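Local coordinates for cruciferin (Brassica napus, PDB 3KGL), which probably serves as a seed storage protein, an 11S globulin laid down in hexamers as a nutrient reserve, at residues A[43-48]-A[174-179]; A[66-71]-A[152-157]; A[15-20]-A[27-32]. One frame throughout, in Å; residues are numbered along the deposited sequence.

Overall arrangement
All three contacts lie in one antiparallel sheet of the N-terminal cupin domain. Contact 1 is in the middle, with its centre about 9 Å from the centre of contact 2 and about 9 Å from that of contact 3. Segment 174-179 is hydrogen-bonded through its backbone to segment 66-71 of contact 2, while segment 43-48 neighbours segment 27-32; Arg47 of contact 1 and Glu29 of contact 3 form a salt bridge (NH1 to OE1, 2.6 Å). Contacts 2 and 3 do not touch; their centres are about 18 Å apart. A glycerol, probably from the crystallisation liquor, is hydrogen-bonded to Tyr48 OH, and the side chain of Ile28 is about 4 Å from a bound glycerol.

Contact 1: residues A[43-48]-A[174-179]; sequences VSFVRY and VIVSVL
Two neighbouring strands of the N-terminal cupin barrel meet here, with Phe45 beside Val178 and Arg47 beside Val176 as non-hydrogen-bonded antiparallel pairs. Between them, Val46 and Ser177 form a hydrogen-bonded pair: Val46 N donates to Ser177 O at 3.0 Å, and Ser177 N returns a bond to Val46 O at 2.9 Å. At one end Ser44 and Leu179 are joined the same way, Leu179 N reaching Ser44 O in an almost straight bond (177° at the hydrogen). At the other end Tyr48 N binds Ile175 O at 2.7 Å, and the return bond is weak.

Phe45 holds CG anti to its backbone N (chi1 -160°), and the ring swings across to the partner strand. Ser177 O sits over one face toward the rim, 3.4 Å from Phe45 CD1, while Val176 and Val178 approach the ring obliquely. In this two-cupin fold, that side of the sheet is where the halves of the chain pack: Val347 and Tyr349 of strand 346-352 meet Phe45. Arg47 runs its CB past Val176 CG2 at 3.9 Å, bends at chi3 (-76°) and pairs its guanidinium with Glu29, with Tyr349 OH as a second partner.

The other side carries Val46, Tyr48, Ile175, Ser177 and Leu179. Val46 CG1 rests on Ser177 CB at 3.5 Å, and Ser177 OG is hydrogen-bonded to Ser67 OG of the next strand. Tyr48 brings CD2 to Ile175 CB at 4.1 Å, and its ring stacks on Tyr56.

Contact 2: residues A[66-71]-A[152-157]; sequences LSFVAK and GDTIAT
Phe68 lies against the backbone that leads into strand 153-157, and the CD1-CE1-CZ side of its ring follows that backbone from Thr154 to Gly152. CB leaves the sheet on the same side as Leu66 and Thr154. With CG anti to the backbone N (chi1 -176°), the ring is carried along the partner strand toward Gly152. Phe68 CG is 4.1 Å from Asp153 O. Phe68 CD1 meets Thr154 OG1 at 3.6 Å, the hydroxyl oxygen lying at the ring's edge near its plane. CE1 comes to Gly152 O. At the tip, Phe68 CZ ends 3.7 Å from Gly152 CA. Beyond this strand pair, Ile398 and Phe400 of the C-terminal cupin also touch the ring. With an alanine here, the CA of Gly152 and the edge contact of Thr154 would probably lose their aromatic partner, leaving a gap toward Phe400.

At Gly152 phi is positive (101°), where a side chain would collide with the carbonyl oxygen before it, so only glycine fits comfortably. Gly152 N donates to Val69 O at 2.9 Å, and Val69 N answers to Asp153 O. Farther along, Ser67 and Ile155 are a hydrogen-bonded pair, Ser67 N reaching Ile155 O at 2.8 Å. The CD2 methyl of Leu66 leans on the CG2 methyl of Thr154.

Val69 reaches across the end of the pairing, its CG2 3.6 Å from Asp153 CB. The Asp153 carboxylate is occupied by Arg150 N and Asn290 ND2, which ties this end of the segment to the end of strand 141-150 and to Asn290 of strand 288-290. The whole is an antiparallel pairing of strands 65-71 and 153-157 in the N-terminal cupin sheet, whose Leu66 and Phe68 side packs on the C-terminal cupin.

Contact 3: residues A[15-20]-A[27-32]; sequences LEPSHV and RIEVWD
Trp31 lays one face of its indole against the chain at Glu16 and Pro17. Pro17 CD stands over the six-membered ring, 3.9 Å from its centroid and 22° off the normal, a CH-pi contact. Over the pyrrole end the same face meets the carbonyl carbon, Glu16 C, 3.3 Å from Trp31 NE1. Leu15 adds its CB, 3.9 Å from Trp31 CD1, and Phe45 meets the indole edge-to-face, so the ring ties this loop to the next strand of the sheet.

Beside the indole, Pro17 CG touches Glu29 CB at 3.5 Å. Glu29 holds CG beside its backbone N, anti to the carbonyl carbon (chi1 -59°), and from there extends side by side with Val20, whose CG2 packs on that CG. Of its carboxylate, OE1 is already taken by Arg47, and Glu29 OE2 sits over the guanidinium face of Arg27, 3.1 Å from Arg27 NH1, held by charge with no N-H aimed at it.

On the backbone, Ser18 N donates to Val30 O at 3.0 Å, nearly straight (171°), and His19 N adds a weak bond to the same oxygen. Val30 N in turn binds His19 O at 3.1 Å. Two residues, Ser18 and His19, are thus set against the single Val30, a classic beta bulge at the entry to the hairpin of strands 19-23 and 26-30, whose first strand forms one edge of the N-terminal cupin sheet within this chain.

Contact 1: residues A[43-48]-A[174-179]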
loop_
_atom_site.group_PDB
_atom_site.type_symbol
_atom_site.label_atom_id
_atom_site.label_comp_id
_atom_site.label_asym_id
_atom_site.label_seq_id
_atom_site.Cartn_x
_atom_site.Cartn_y
_atom_site.Cartn_z
ATOM N N VAL A 43 -12.546 -0.172 -6.953
ATOM C CA VAL A 43 -12.489 -1.138 -8.051
ATOM C C VAL A 43 -13.296 -0.711 -9.272
ATOM O O VAL A 43 -14.138 0.177 -9.197
ATOM C CB VAL A 43 -12.988 -2.535 -7.621
ATOM C CG1 VAL A 43 -12.136 -3.088 -6.489
ATOM C CG2 VAL A 43 -14.462 -2.480 -7.237
ATOM N N SER A 44 -13.018 -1.355 -10.398
ATOM C CA SER A 44 -13.867 -1.262 -11.572
ATOM C C SER A 44 -14.410 -2.661 -11.846
ATOM O O SER A 44 -13.968 -3.649 -11.244
ATOM C CB SER A 44 -13.067 -0.761 -12.770
ATOM O OG SER A 44 -13.864 -0.653 -13.933
ATOM N N PHE A 45 -15.373 -2.747 -12.753
ATOM C CA PHE A 45 -16.015 -4.017 -13.063
ATOM C C PHE A 45 -16.253 -4.047 -14.572
ATOM O O PHE A 45 -16.352 -2.997 -15.199
ATOM C CB PHE A 45 -17.327 -4.125 -12.284
ATOM C CG PHE A 45 -17.843 -5.528 -12.120
ATOM C CD1 PHE A 45 -17.369 -6.342 -11.112
ATOM C CD2 PHE A 45 -18.838 -6.021 -12.953
ATOM C CE1 PHE A 45 -17.854 -7.629 -10.959
ATOM C CE2 PHE A 45 -19.328 -7.315 -12.791
ATOM C CZ PHE A 45 -18.836 -8.109 -11.800
ATOM N N VAL A 46 -16.301 -5.237 -15.161
ATOM C CA VAL A 46 -16.485 -5.366 -16.603
ATOM C C VAL A 46 -17.123 -6.696 -16.901
ATOM O O VAL A 46 -16.958 -7.647 -16.148
ATOM C CB VAL A 46 -15.150 -5.285 -17.374
ATOM C CG1 VAL A 46 -14.184 -6.319 -16.853
ATOM C CG2 VAL A 46 -15.375 -5.475 -18.870
ATOM N N ARG A 47 -17.866 -6.767 -17.998
ATOM C CA ARG A 47 -18.479 -8.018 -18.407
ATOM C C ARG A 47 -18.131 -8.240 -19.849
ATOM O O ARG A 47 -18.402 -7.391 -20.679
ATOM C CB ARG A 47 -19.995 -7.959 -18.272
ATOM C CG ARG A 47 -20.691 -9.154 -18.878
ATOM C CD ARG A 47 -22.113 -8.829 -19.301
ATOM N NE ARG A 47 -23.020 -8.762 -18.170
ATOM C CZ ARG A 47 -23.732 -7.695 -17.839
ATOM N NH1 ARG A 47 -23.666 -6.587 -18.561
ATOM N NH2 ARG A 47 -24.522 -7.745 -16.779
ATOM N N TYR A 48 -17.500 -9.370 -20.142
ATOM C CA TYR A 48 -17.320 -9.792 -21.517
ATOM C C TYR A 48 -18.573 -10.542 -21.901
ATOM O O TYR A 48 -18.975 -11.461 -21.183
ATOM C CB TYR A 48 -16.149 -10.761 -21.645
ATOM C CG TYR A 48 -14.807 -10.234 -21.204
ATOM C CD1 TYR A 48 -14.505 -8.881 -21.278
ATOM C CD2 TYR A 48 -13.824 -11.103 -20.751
ATOM C CE1 TYR A 48 -13.268 -8.402 -20.888
ATOM C CE2 TYR A 48 -12.592 -10.637 -20.364
ATOM C CZ TYR A 48 -12.312 -9.288 -20.435
ATOM O OH TYR A 48 -11.074 -8.833 -20.047
ATOM N N VAL A 174 -20.455 -15.727 -21.014
ATOM C CA VAL A 174 -20.431 -14.475 -20.272
ATOM C C VAL A 174 -19.420 -14.547 -19.150
ATOM O O VAL A 174 -19.621 -15.258 -18.171
ATOM C CB VAL A 174 -21.815 -14.124 -19.673
ATOM C CG1 VAL A 174 -21.680 -12.977 -18.717
ATOM C CG2 VAL A 174 -22.794 -13.758 -20.762
ATOM N N ILE A 175 -18.320 -13.821 -19.298
ATOM C CA ILE A 175 -17.392 -13.679 -18.194
ATOM C C ILE A 175 -17.613 -12.308 -17.542
ATOM O O ILE A 175 -17.850 -11.309 -18.228
ATOM C CB ILE A 175 -15.891 -13.884 -18.598
ATOM C CG1 ILE A 175 -15.658 -15.248 -19.248
ATOM C CG2 ILE A 175 -14.997 -13.808 -17.369
ATOM C CD1 ILE A 175 -15.545 -15.208 -20.751
ATOM N N VAL A 176 -17.556 -12.295 -16.211
ATOM C CA VAL A 176 -17.666 -11.091 -15.409
ATOM C C VAL A 176 -16.378 -10.937 -14.574
ATOM O O VAL A 176 -15.861 -11.931 -14.058
ATOM C CB VAL A 176 -18.936 -11.181 -14.555
ATOM C CG1 VAL A 176 -18.657 -10.904 -13.090
ATOM C CG2 VAL A 176 -20.009 -10.259 -15.129
ATOM N N SER A 177 -15.841 -9.713 -14.479
ATOM C CA SER A 177 -14.490 -9.479 -13.928
ATOM C C SER A 177 -14.392 -8.260 -13.013
ATOM O O SER A 177 -14.901 -7.193 -13.350
ATOM C CB SER A 177 -13.458 -9.277 -15.054
ATOM O OG SER A 177 -13.205 -10.454 -15.801
ATOM N N VAL A 178 -13.711 -8.404 -11.875
ATOM C CA VAL A 178 -13.354 -7.236 -11.069
ATOM C C VAL A 178 -11.901 -6.848 -11.332
ATOM O O VAL A 178 -11.044 -7.708 -11.505
ATOM C CB VAL A 178 -13.559 -7.457 -9.545
ATOM C CG1 VAL A 178 -12.571 -8.452 -9.020
ATOM C CG2 VAL A 178 -13.410 -6.136 -8.782
ATOM N N LEU A 179 -11.632 -5.548 -11.380
ATOM C CA LEU A 179 -10.265 -5.063 -11.471
ATOM C C LEU A 179 -9.972 -4.256 -10.211
ATOM O O LEU A 179 -10.712 -3.327 -9.890
ATOM C CB LEU A 179 -10.085 -4.219 -12.729
ATOM C CG LEU A 179 -10.512 -4.890 -14.038
ATOM C CD1 LEU A 179 -10.734 -3.859 -15.112
ATOM C CD2 LEU A 179 -9.508 -5.914 -14.522
#

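Contact 2: residues A[66-71]-A[152-157]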
loop_
_atom_site.group_PDB
_atom_site.type_symbol
_atom_site.label_atom_id
_atom_site.label_comp_id
_atom_site.label_asym_id
_atom_site.label_seq_id
_atom_site.Cartn_x
_atom_site.Cartn_y
_atom_site.Cartn_z
ATOM N N LEU A 66 -9.935 -10.753 -11.101
ATOM C CA LEU A 66 -10.605 -11.956 -10.637
ATOM C C LEU A 66 -11.850 -12.111 -11.494
ATOM O O LEU A 66 -12.737 -11.261 -11.473
ATOM C CB LEU A 66 -10.958 -11.841 -9.154
ATOM C CG LEU A 66 -10.731 -13.066 -8.265
ATOM C CD1 LEU A 66 -11.386 -12.877 -6.900
ATOM C CD2 LEU A 66 -11.245 -14.328 -8.927
ATOM N N SER A 67 -11.898 -13.177 -12.282
ATOM C CA SER A 67 -12.971 -13.346 -13.255
ATOM C C SER A 67 -13.932 -14.427 -12.785
ATOM O O SER A 67 -13.532 -15.339 -12.064
ATOM C CB SER A 67 -12.404 -13.712 -14.639
ATOM O OG SER A 67 -11.453 -12.766 -15.122
ATOM N N PHE A 68 -15.197 -14.312 -13.194
ATOM C CA PHE A 68 -16.213 -15.341 -12.953
ATOM C C PHE A 68 -16.963 -15.601 -14.257
ATOM O O PHE A 68 -17.244 -14.670 -15.010
ATOM C CB PHE A 68 -17.177 -14.886 -11.866
ATOM C CG PHE A 68 -18.203 -15.914 -11.481
ATOM C CD1 PHE A 68 -17.916 -16.881 -10.536
ATOM C CD2 PHE A 68 -19.473 -15.893 -12.044
ATOM C CE1 PHE A 68 -18.873 -17.815 -10.173
ATOM C CE2 PHE A 68 -20.426 -16.822 -11.694
ATOM C CZ PHE A 68 -20.126 -17.786 -10.755
ATOM N N VAL A 69 -17.255 -16.866 -14.542
ATOM C CA VAL A 69 -18.017 -17.211 -15.734
ATOM C C VAL A 69 -19.460 -17.371 -15.295
ATOM O O VAL A 69 -19.775 -18.255 -14.502
ATOM C CB VAL A 69 -17.513 -18.512 -16.390
ATOM C CG1 VAL A 69 -16.159 -18.300 -17.052
ATOM C CG2 VAL A 69 -17.400 -19.581 -15.355
ATOM N N ALA A 70 -20.329 -16.491 -15.785
ATOM C CA ALA A 70 -21.690 -16.399 -15.272
ATOM C C ALA A 70 -22.643 -17.216 -16.115
ATOM O O ALA A 70 -23.546 -17.860 -15.587
ATOM C CB ALA A 70 -22.137 -14.963 -15.229
ATOM N N LYS A 71 -22.438 -17.167 -17.428
ATOM C CA LYS A 71 -23.230 -17.933 -18.382
ATOM C C LYS A 71 -22.299 -18.505 -19.436
ATOM O O LYS A 71 -21.502 -17.782 -20.027
ATOM C CB LYS A 71 -24.287 -17.055 -19.087
ATOM C CG LYS A 71 -24.900 -15.936 -18.247
ATOM C CD LYS A 71 -26.255 -15.448 -18.790
ATOM C CE LYS A 71 -27.391 -16.315 -18.249
ATOM N NZ LYS A 71 -27.184 -16.719 -16.812
ATOM N N GLY A 152 -19.452 -20.953 -13.376
ATOM C CA GLY A 152 -19.061 -21.100 -11.989
ATOM C C GLY A 152 -17.559 -21.079 -11.772
ATOM O O GLY A 152 -17.086 -20.909 -10.643
ATOM N N ASP A 153 -16.797 -21.266 -12.843
ATOM C CA ASP A 153 -15.351 -21.189 -12.731
ATOM C C ASP A 153 -14.966 -19.793 -12.250
ATOM O O ASP A 153 -15.516 -18.794 -12.700
ATOM C CB ASP A 153 -14.658 -21.486 -14.069
ATOM C CG ASP A 153 -14.658 -22.964 -14.432
ATOM O OD1 ASP A 153 -14.717 -23.820 -13.518
ATOM O OD2 ASP A 153 -14.587 -23.266 -15.645
ATOM N N THR A 154 -14.017 -19.733 -11.329
ATOM C CA THR A 154 -13.495 -18.470 -10.858
ATOM C C THR A 154 -12.000 -18.401 -11.168
ATOM O O THR A 154 -11.217 -19.191 -10.651
ATOM C CB THR A 154 -13.762 -18.311 -9.365
ATOM O OG1 THR A 154 -15.116 -18.696 -9.093
ATOM C CG2 THR A 154 -13.543 -16.859 -8.926
ATOM N N ILE A 155 -11.623 -17.458 -12.027
ATOM C CA ILE A 155 -10.251 -17.330 -12.522
ATOM C C ILE A 155 -9.479 -16.185 -11.870
ATOM O O ILE A 155 -10.036 -15.111 -11.647
ATOM C CB ILE A 155 -10.240 -17.085 -14.046
ATOM C CG1 ILE A 155 -10.469 -18.391 -14.813
ATOM C CG2 ILE A 155 -8.944 -16.405 -14.471
ATOM C CD1 ILE A 155 -11.899 -18.605 -15.217
ATOM N N ALA A 156 -8.193 -16.405 -11.580
ATOM C CA ALA A 156 -7.328 -15.345 -11.046
ATOM C C ALA A 156 -6.180 -14.971 -11.984
ATOM O O ALA A 156 -5.592 -15.826 -12.658
ATOM C CB ALA A 156 -6.796 -15.712 -9.690
ATOM N N THR A 157 -5.869 -13.679 -12.010
ATOM C CA THR A 157 -4.873 -13.150 -12.919
ATOM C C THR A 157 -3.984 -12.103 -12.266
ATOM O O THR A 157 -4.465 -11.098 -11.762
ATOM C CB THR A 157 -5.534 -12.579 -14.182
ATOM O OG1 THR A 157 -5.445 -13.548 -15.230
ATOM C CG2 THR A 157 -4.842 -11.299 -14.633
#

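Contact 3: residues A[15-20]-A[27-32]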
loop_
_atom_site.group_PDB
_atom_site.type_symbol
_atom_site.label_atom_id
_atom_site.label_comp_id
_atom_site.label_asym_id
_atom_site.label_seq_id
_atom_site.Cartn_x
_atom_site.Cartn_y
_atom_site.Cartn_z
ATOM N N LEU A 15 -26.172 -1.073 -10.136
ATOM C CA LEU A 15 -25.477 -0.458 -11.265
ATOM C C LEU A 15 -25.393 -1.358 -12.493
ATOM O O LEU A 15 -25.409 -2.590 -12.390
ATOM C CB LEU A 15 -24.056 -0.063 -10.856
ATOM C CG LEU A 15 -23.854 1.014 -9.792
ATOM C CD1 LEU A 15 -22.450 0.925 -9.207
ATOM C CD2 LEU A 15 -24.108 2.377 -10.390
ATOM N N GLU A 16 -25.279 -0.732 -13.658
ATOM C CA GLU A 16 -25.070 -1.467 -14.887
ATOM C C GLU A 16 -23.988 -0.783 -15.723
ATOM O O GLU A 16 -23.531 0.307 -15.382
ATOM C CB GLU A 16 -26.378 -1.550 -15.662
ATOM C CG GLU A 16 -27.530 -2.131 -14.874
ATOM C CD GLU A 16 -28.859 -2.053 -15.617
ATOM O OE1 GLU A 16 -28.904 -1.451 -16.718
ATOM O OE2 GLU A 16 -29.859 -2.597 -15.090
ATOM N N PRO A 17 -23.563 -1.420 -16.825
ATOM C CA PRO A 17 -22.463 -0.859 -17.612
ATOM C C PRO A 17 -22.717 0.572 -18.063
ATOM O O PRO A 17 -23.867 0.946 -18.192
ATOM C CB PRO A 17 -22.383 -1.816 -18.799
ATOM C CG PRO A 17 -22.771 -3.094 -18.233
ATOM C CD PRO A 17 -23.896 -2.777 -17.281
ATOM N N SER A 18 -21.659 1.349 -18.285
ATOM C CA SER A 18 -21.805 2.759 -18.648
ATOM C C SER A 18 -21.216 3.085 -19.999
ATOM O O SER A 18 -21.372 4.206 -20.478
ATOM C CB SER A 18 -21.191 3.686 -17.595
ATOM O OG SER A 18 -21.956 3.649 -16.398
ATOM N N HIS A 19 -20.523 2.120 -20.597
ATOM C CA HIS A 19 -19.963 2.279 -21.939
ATOM C C HIS A 19 -19.954 0.893 -22.545
ATOM O O HIS A 19 -19.759 -0.089 -21.822
ATOM C CB HIS A 19 -18.511 2.797 -21.922
ATOM C CG HIS A 19 -18.216 3.828 -20.871
ATOM N ND1 HIS A 19 -18.152 5.178 -21.151
ATOM C CD2 HIS A 19 -17.921 3.699 -19.551
ATOM C CE1 HIS A 19 -17.857 5.838 -20.041
ATOM N NE2 HIS A 19 -17.712 4.965 -19.058
ATOM N N VAL A 20 -20.154 0.792 -23.858
ATOM C CA VAL A 20 -20.029 -0.517 -24.485
ATOM C C VAL A 20 -19.118 -0.522 -25.708
ATOM O O VAL A 20 -19.132 0.397 -26.510
ATOM C CB VAL A 20 -21.391 -1.182 -24.733
ATOM C CG1 VAL A 20 -21.273 -2.324 -25.739
ATOM C CG2 VAL A 20 -21.930 -1.697 -23.403
ATOM N N ARG A 27 -19.153 -8.200 -27.174
ATOM C CA ARG A 27 -18.937 -6.852 -26.693
ATOM C C ARG A 27 -18.450 -6.800 -25.250
ATOM O O ARG A 27 -18.757 -7.666 -24.427
ATOM C CB ARG A 27 -20.210 -6.028 -26.863
ATOM C CG ARG A 27 -21.401 -6.641 -26.192
ATOM C CD ARG A 27 -22.666 -5.897 -26.499
ATOM N NE ARG A 27 -23.807 -6.679 -26.041
ATOM C CZ ARG A 27 -24.939 -6.151 -25.597
ATOM N NH1 ARG A 27 -25.083 -4.828 -25.553
ATOM N NH2 ARG A 27 -25.919 -6.951 -25.193
ATOM N N ILE A 28 -17.682 -5.756 -24.966
ATOM C CA ILE A 28 -17.132 -5.514 -23.646
ATOM C C ILE A 28 -17.966 -4.421 -22.980
ATOM O O ILE A 28 -17.975 -3.275 -23.416
ATOM C CB ILE A 28 -15.636 -5.082 -23.749
ATOM C CG1 ILE A 28 -14.822 -6.157 -24.467
ATOM C CG2 ILE A 28 -15.049 -4.808 -22.380
ATOM C CD1 ILE A 28 -13.622 -5.622 -25.197
ATOM N N GLU A 29 -18.677 -4.782 -21.924
ATOM C CA GLU A 29 -19.485 -3.821 -21.202
ATOM C C GLU A 29 -18.793 -3.413 -19.927
ATOM O O GLU A 29 -18.569 -4.230 -19.039
ATOM C CB GLU A 29 -20.861 -4.410 -20.917
ATOM C CG GLU A 29 -21.576 -4.790 -22.202
ATOM C CD GLU A 29 -22.984 -5.241 -21.976
ATOM O OE1 GLU A 29 -23.202 -6.130 -21.124
ATOM O OE2 GLU A 29 -23.875 -4.707 -22.664
ATOM N N VAL A 30 -18.446 -2.141 -19.841
ATOM C CA VAL A 30 -17.591 -1.696 -18.761
ATOM C C VAL A 30 -18.284 -0.687 -17.850
ATOM O O VAL A 30 -18.895 0.277 -18.327
ATOM C CB VAL A 30 -16.245 -1.161 -19.316
ATOM C CG1 VAL A 30 -16.434 -0.621 -20.707
ATOM C CG2 VAL A 30 -15.642 -0.116 -18.399
ATOM N N TRP A 31 -18.182 -0.948 -16.541
ATOM C CA TRP A 31 -18.770 -0.131 -15.478
ATOM C C TRP A 31 -17.978 1.135 -15.224
ATOM O O TRP A 31 -16.788 1.205 -15.513
ATOM C CB TRP A 31 -18.851 -0.922 -14.182
ATOM C CG TRP A 31 -20.161 -1.611 -13.968
ATOM C CD1 TRP A 31 -21.209 -1.143 -13.248
ATOM C CD2 TRP A 31 -20.564 -2.892 -14.469
ATOM N NE1 TRP A 31 -22.242 -2.044 -13.266
ATOM C CE2 TRP A 31 -21.872 -3.125 -14.012
ATOM C CE3 TRP A 31 -19.949 -3.859 -15.263
ATOM C CZ2 TRP A 31 -22.574 -4.276 -14.316
ATOM C CZ3 TRP A 31 -20.652 -5.007 -15.568
ATOM C CH2 TRP A 31 -21.948 -5.208 -15.092
ATOM N N ASP A 32 -18.641 2.135 -14.659
ATOM C CA ASP A 32 -17.983 3.399 -14.384
ATOM C C ASP A 32 -17.330 3.451 -12.993
ATOM O O ASP A 32 -18.009 3.396 -11.959
ATOM C CB ASP A 32 -18.971 4.543 -14.527
ATOM C CG ASP A 32 -18.292 5.884 -14.532
ATOM O OD1 ASP A 32 -17.055 5.921 -14.723
ATOM O OD2 ASP A 32 -18.988 6.897 -14.352
#